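Local coordinates for SusD superfamily protein (Bacteroides thetaiotaomicron VPI-5482, PDB 3HDX) that probably binds polysaccharide at the outer membrane as a SusD-family partner in glycan uptake, at residues I82-P93 with L107-R118. Sequence-based numbering, arbitrary orientation. Where two conformers were deposited one is given.
Sequences INAASVFMEKAP and LKYDIAQVRALR
The Phe88 ring is held between Val114 CG1, which lies over one face 4.2 Å from the ring centroid in a CH-pi contact, and Ala92 CB over the opposite face. Asp110 OD2 lies at the ring edge, in plane; OD1 is hydrogen-bonded to the hydroxyl of Tyr181, and OD2 to those of Tyr102 and Tyr182. Two guanidinium planes are covered by selenomethionine Met89: CE sits centrally over that of Arg115, 3.3 Å from its CZ, while SE rides off-centre over that of Arg118. The long, unbranched methionine chain suits this place, its bend at chi3 (72°) carrying CE to Arg115. At the edge of Arg118, NH1 donates in plane to Ser86 OG (2.9 Å, 140° at the hydrogen), and Ser86 OG in turn donates to Ile82 O. These residues join neighbouring antiparallel helices, 76-91 and 104-129, of the alpha-helical, TPR-related SusD fold; their segment axes cross at -154°, 8.9 Å apart. Knobs-into-holes packing sets Met89 among Ile111, Val114, Arg115 and Arg118, and small Ala85 permits close approach, its CB 3.5 Å from Val114 O. Glu162 OE1 of helix 152-169 forms salt bridges with Arg115 NH1 and Arg118 NH2. A leucine in place of Arg118 would probably leave Glu162 with one cation fewer and Ser86 OG without its donor. Beyond Ala92, Leu107 spreads its methyls against Pro93, CD1 lying 3.6 Å from the proline N.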
# COMPACT_ATOMS: atom_id res chain seq x y z
N ILE A 82 -16.28 3.08 -0.67
CA ILE A 82 -16.85 3.46 -1.97
C ILE A 82 -18.22 4.16 -1.77
O ILE A 82 -18.47 5.21 -2.32
CB ILE A 82 -16.98 2.20 -2.87
CG1 ILE A 82 -15.57 1.72 -3.28
CG2 ILE A 82 -17.90 2.44 -4.10
CD1 ILE A 82 -15.48 0.22 -3.69
N ASN A 83 -19.07 3.59 -0.92
CA ASN A 83 -20.40 4.15 -0.68
C ASN A 83 -20.32 5.50 0.06
O ASN A 83 -21.02 6.47 -0.28
CB ASN A 83 -21.26 3.13 0.07
CG ASN A 83 -22.73 3.37 -0.11
OD1 ASN A 83 -23.16 3.83 -1.16
ND2 ASN A 83 -23.51 2.99 0.88
N ALA A 84 -19.47 5.58 1.08
CA ALA A 84 -19.31 6.85 1.82
C ALA A 84 -18.80 7.96 0.89
O ALA A 84 -19.25 9.12 0.96
CB ALA A 84 -18.38 6.67 3.02
N ALA A 85 -17.85 7.62 0.01
CA ALA A 85 -17.36 8.58 -1.01
C ALA A 85 -18.48 8.99 -1.97
O ALA A 85 -18.64 10.18 -2.22
CB ALA A 85 -16.16 7.97 -1.78
N SER A 86 -19.26 8.03 -2.45
CA SER A 86 -20.35 8.35 -3.36
C SER A 86 -21.38 9.29 -2.71
O SER A 86 -21.83 10.26 -3.35
CB SER A 86 -21.05 7.08 -3.80
OG SER A 86 -20.15 6.25 -4.52
N VAL A 87 -21.73 9.01 -1.45
CA VAL A 87 -22.67 9.88 -0.71
C VAL A 87 -22.09 11.29 -0.56
O VAL A 87 -22.80 12.30 -0.78
CB VAL A 87 -23.07 9.28 0.68
CG1 VAL A 87 -23.90 10.30 1.49
CG2 VAL A 87 -23.87 8.00 0.49
N PHE A 88 -20.81 11.38 -0.19
CA PHE A 88 -20.16 12.67 -0.02
C PHE A 88 -20.26 13.47 -1.33
O PHE A 88 -20.63 14.65 -1.33
CB PHE A 88 -18.69 12.50 0.41
CG PHE A 88 -18.02 13.79 0.77
CD1 PHE A 88 -17.60 14.69 -0.21
CD2 PHE A 88 -17.82 14.14 2.11
CE1 PHE A 88 -17.03 15.89 0.14
CE2 PHE A 88 -17.25 15.32 2.44
CZ PHE A 88 -16.88 16.20 1.48
N MSE A 89 -19.96 12.84 -2.47
CA MSE A 89 -20.00 13.56 -3.75
C MSE A 89 -21.40 14.00 -4.13
O MSE A 89 -21.55 15.03 -4.80
CB MSE A 89 -19.40 12.70 -4.85
CG MSE A 89 -17.92 12.38 -4.58
SE MSE A 89 -17.17 11.04 -5.72
CE MSE A 89 -17.08 12.01 -7.31
N GLU A 90 -22.42 13.24 -3.71
CA GLU A 90 -23.81 13.58 -3.99
C GLU A 90 -24.32 14.72 -3.11
O GLU A 90 -25.10 15.58 -3.60
CB GLU A 90 -24.72 12.35 -3.79
CG GLU A 90 -24.46 11.26 -4.82
CD GLU A 90 -24.97 9.87 -4.44
OE1 GLU A 90 -25.71 9.74 -3.41
OE2 GLU A 90 -24.65 8.92 -5.24
N LYS A 91 -23.89 14.73 -1.84
CA LYS A 91 -24.48 15.63 -0.84
C LYS A 91 -23.67 16.87 -0.46
O LYS A 91 -24.26 17.91 -0.15
CB LYS A 91 -24.81 14.80 0.40
CG LYS A 91 -25.83 13.69 0.12
CD LYS A 91 -27.19 14.21 -0.29
CE LYS A 91 -28.20 13.06 -0.49
NZ LYS A 91 -29.60 13.54 -0.55
N ALA A 92 -22.36 16.78 -0.49
CA ALA A 92 -21.51 17.92 -0.12
C ALA A 92 -21.69 19.20 -0.96
O ALA A 92 -21.53 20.30 -0.40
CB ALA A 92 -20.01 17.49 -0.08
N PRO A 93 -22.00 19.09 -2.27
CA PRO A 93 -22.14 20.34 -3.05
C PRO A 93 -23.18 21.31 -2.47
O PRO A 93 -22.99 22.53 -2.53
CB PRO A 93 -22.54 19.83 -4.43
CG PRO A 93 -21.82 18.50 -4.52
CD PRO A 93 -21.96 17.92 -3.17
N LEU A 107 -14.97 22.78 -1.53
CA LEU A 107 -15.73 21.67 -2.10
C LEU A 107 -14.89 20.88 -3.11
O LEU A 107 -14.88 19.62 -3.08
CB LEU A 107 -17.03 22.15 -2.77
CG LEU A 107 -17.88 21.09 -3.49
CD1 LEU A 107 -18.50 20.05 -2.51
CD2 LEU A 107 -18.94 21.71 -4.37
N LYS A 108 -14.24 21.60 -4.02
CA LYS A 108 -13.43 20.95 -5.08
C LYS A 108 -12.33 20.09 -4.45
O LYS A 108 -12.11 18.95 -4.87
CB LYS A 108 -12.83 21.97 -6.07
CG LYS A 108 -13.85 22.56 -7.03
CD LYS A 108 -13.21 23.57 -8.01
CE LYS A 108 -14.20 24.12 -9.06
N TYR A 109 -11.67 20.61 -3.41
CA TYR A 109 -10.64 19.84 -2.72
C TYR A 109 -11.22 18.56 -2.08
O TYR A 109 -10.64 17.47 -2.18
CB TYR A 109 -9.96 20.64 -1.61
CG TYR A 109 -8.95 21.72 -2.03
CD1 TYR A 109 -8.36 21.76 -3.29
CD2 TYR A 109 -8.50 22.63 -1.08
CE1 TYR A 109 -7.43 22.70 -3.63
CE2 TYR A 109 -7.52 23.59 -1.40
CZ TYR A 109 -7.00 23.61 -2.68
OH TYR A 109 -6.03 24.53 -3.00
N ASP A 110 -12.35 18.71 -1.40
CA ASP A 110 -12.94 17.60 -0.66
C ASP A 110 -13.42 16.51 -1.61
O ASP A 110 -13.19 15.31 -1.37
CB ASP A 110 -14.13 18.05 0.21
CG ASP A 110 -13.77 19.02 1.33
OD1 ASP A 110 -12.58 19.37 1.52
OD2 ASP A 110 -14.72 19.40 2.05
N ILE A 111 -14.09 16.93 -2.68
CA ILE A 111 -14.59 16.02 -3.72
C ILE A 111 -13.42 15.24 -4.34
O ILE A 111 -13.50 14.03 -4.54
CB ILE A 111 -15.37 16.78 -4.85
CG1 ILE A 111 -16.69 17.40 -4.32
CG2 ILE A 111 -15.65 15.88 -6.03
CD1 ILE A 111 -17.75 16.41 -3.91
N ALA A 112 -12.34 15.96 -4.66
CA ALA A 112 -11.19 15.31 -5.28
C ALA A 112 -10.58 14.22 -4.37
O ALA A 112 -10.21 13.14 -4.84
CB ALA A 112 -10.16 16.35 -5.71
N GLN A 113 -10.52 14.50 -3.06
CA GLN A 113 -10.02 13.53 -2.09
C GLN A 113 -10.88 12.29 -2.04
O GLN A 113 -10.35 11.18 -2.11
CB GLN A 113 -9.85 14.14 -0.72
CG GLN A 113 -8.71 15.15 -0.63
CD GLN A 113 -8.77 15.95 0.64
OE1 GLN A 113 -8.31 15.51 1.70
NE2 GLN A 113 -9.32 17.17 0.53
N VAL A 114 -12.21 12.48 -1.87
CA VAL A 114 -13.09 11.30 -1.75
C VAL A 114 -13.11 10.52 -3.08
O VAL A 114 -13.15 9.29 -3.07
CB VAL A 114 -14.51 11.61 -1.22
CG1 VAL A 114 -14.39 12.28 0.15
CG2 VAL A 114 -15.31 12.42 -2.19
N ARG A 115 -13.07 11.22 -4.20
CA ARG A 115 -13.02 10.58 -5.51
C ARG A 115 -11.76 9.70 -5.59
O ARG A 115 -11.82 8.56 -6.09
CB ARG A 115 -13.01 11.62 -6.64
CG ARG A 115 -13.08 11.05 -8.00
CD ARG A 115 -12.96 12.07 -9.08
NE ARG A 115 -14.03 13.03 -9.18
CZ ARG A 115 -15.16 12.90 -9.86
NH1 ARG A 115 -15.53 11.74 -10.37
NH2 ARG A 115 -15.99 13.95 -9.94
N ALA A 116 -10.62 10.25 -5.17
CA ALA A 116 -9.35 9.52 -5.20
C ALA A 116 -9.36 8.32 -4.23
O ALA A 116 -8.82 7.26 -4.57
CB ALA A 116 -8.16 10.47 -4.91
N LEU A 117 -9.95 8.50 -3.05
CA LEU A 117 -10.04 7.42 -2.09
C LEU A 117 -10.89 6.27 -2.63
O LEU A 117 -10.57 5.09 -2.44
CB LEU A 117 -10.53 7.92 -0.73
CG LEU A 117 -9.57 8.80 0.08
CD1 LEU A 117 -10.31 9.55 1.21
CD2 LEU A 117 -8.44 7.96 0.69
N ARG A 118 -12.00 6.61 -3.27
CA ARG A 118 -12.85 5.59 -3.90
C ARG A 118 -12.06 4.81 -4.97
O ARG A 118 -12.16 3.58 -5.04
CB ARG A 118 -14.12 6.21 -4.45
CG ARG A 118 -15.00 5.25 -5.23
CD ARG A 118 -16.36 5.85 -5.53
NE ARG A 118 -16.24 6.94 -6.51
CZ ARG A 118 -17.25 7.61 -7.05
NH1 ARG A 118 -18.51 7.39 -6.65
NH2 ARG A 118 -17.01 8.55 -7.97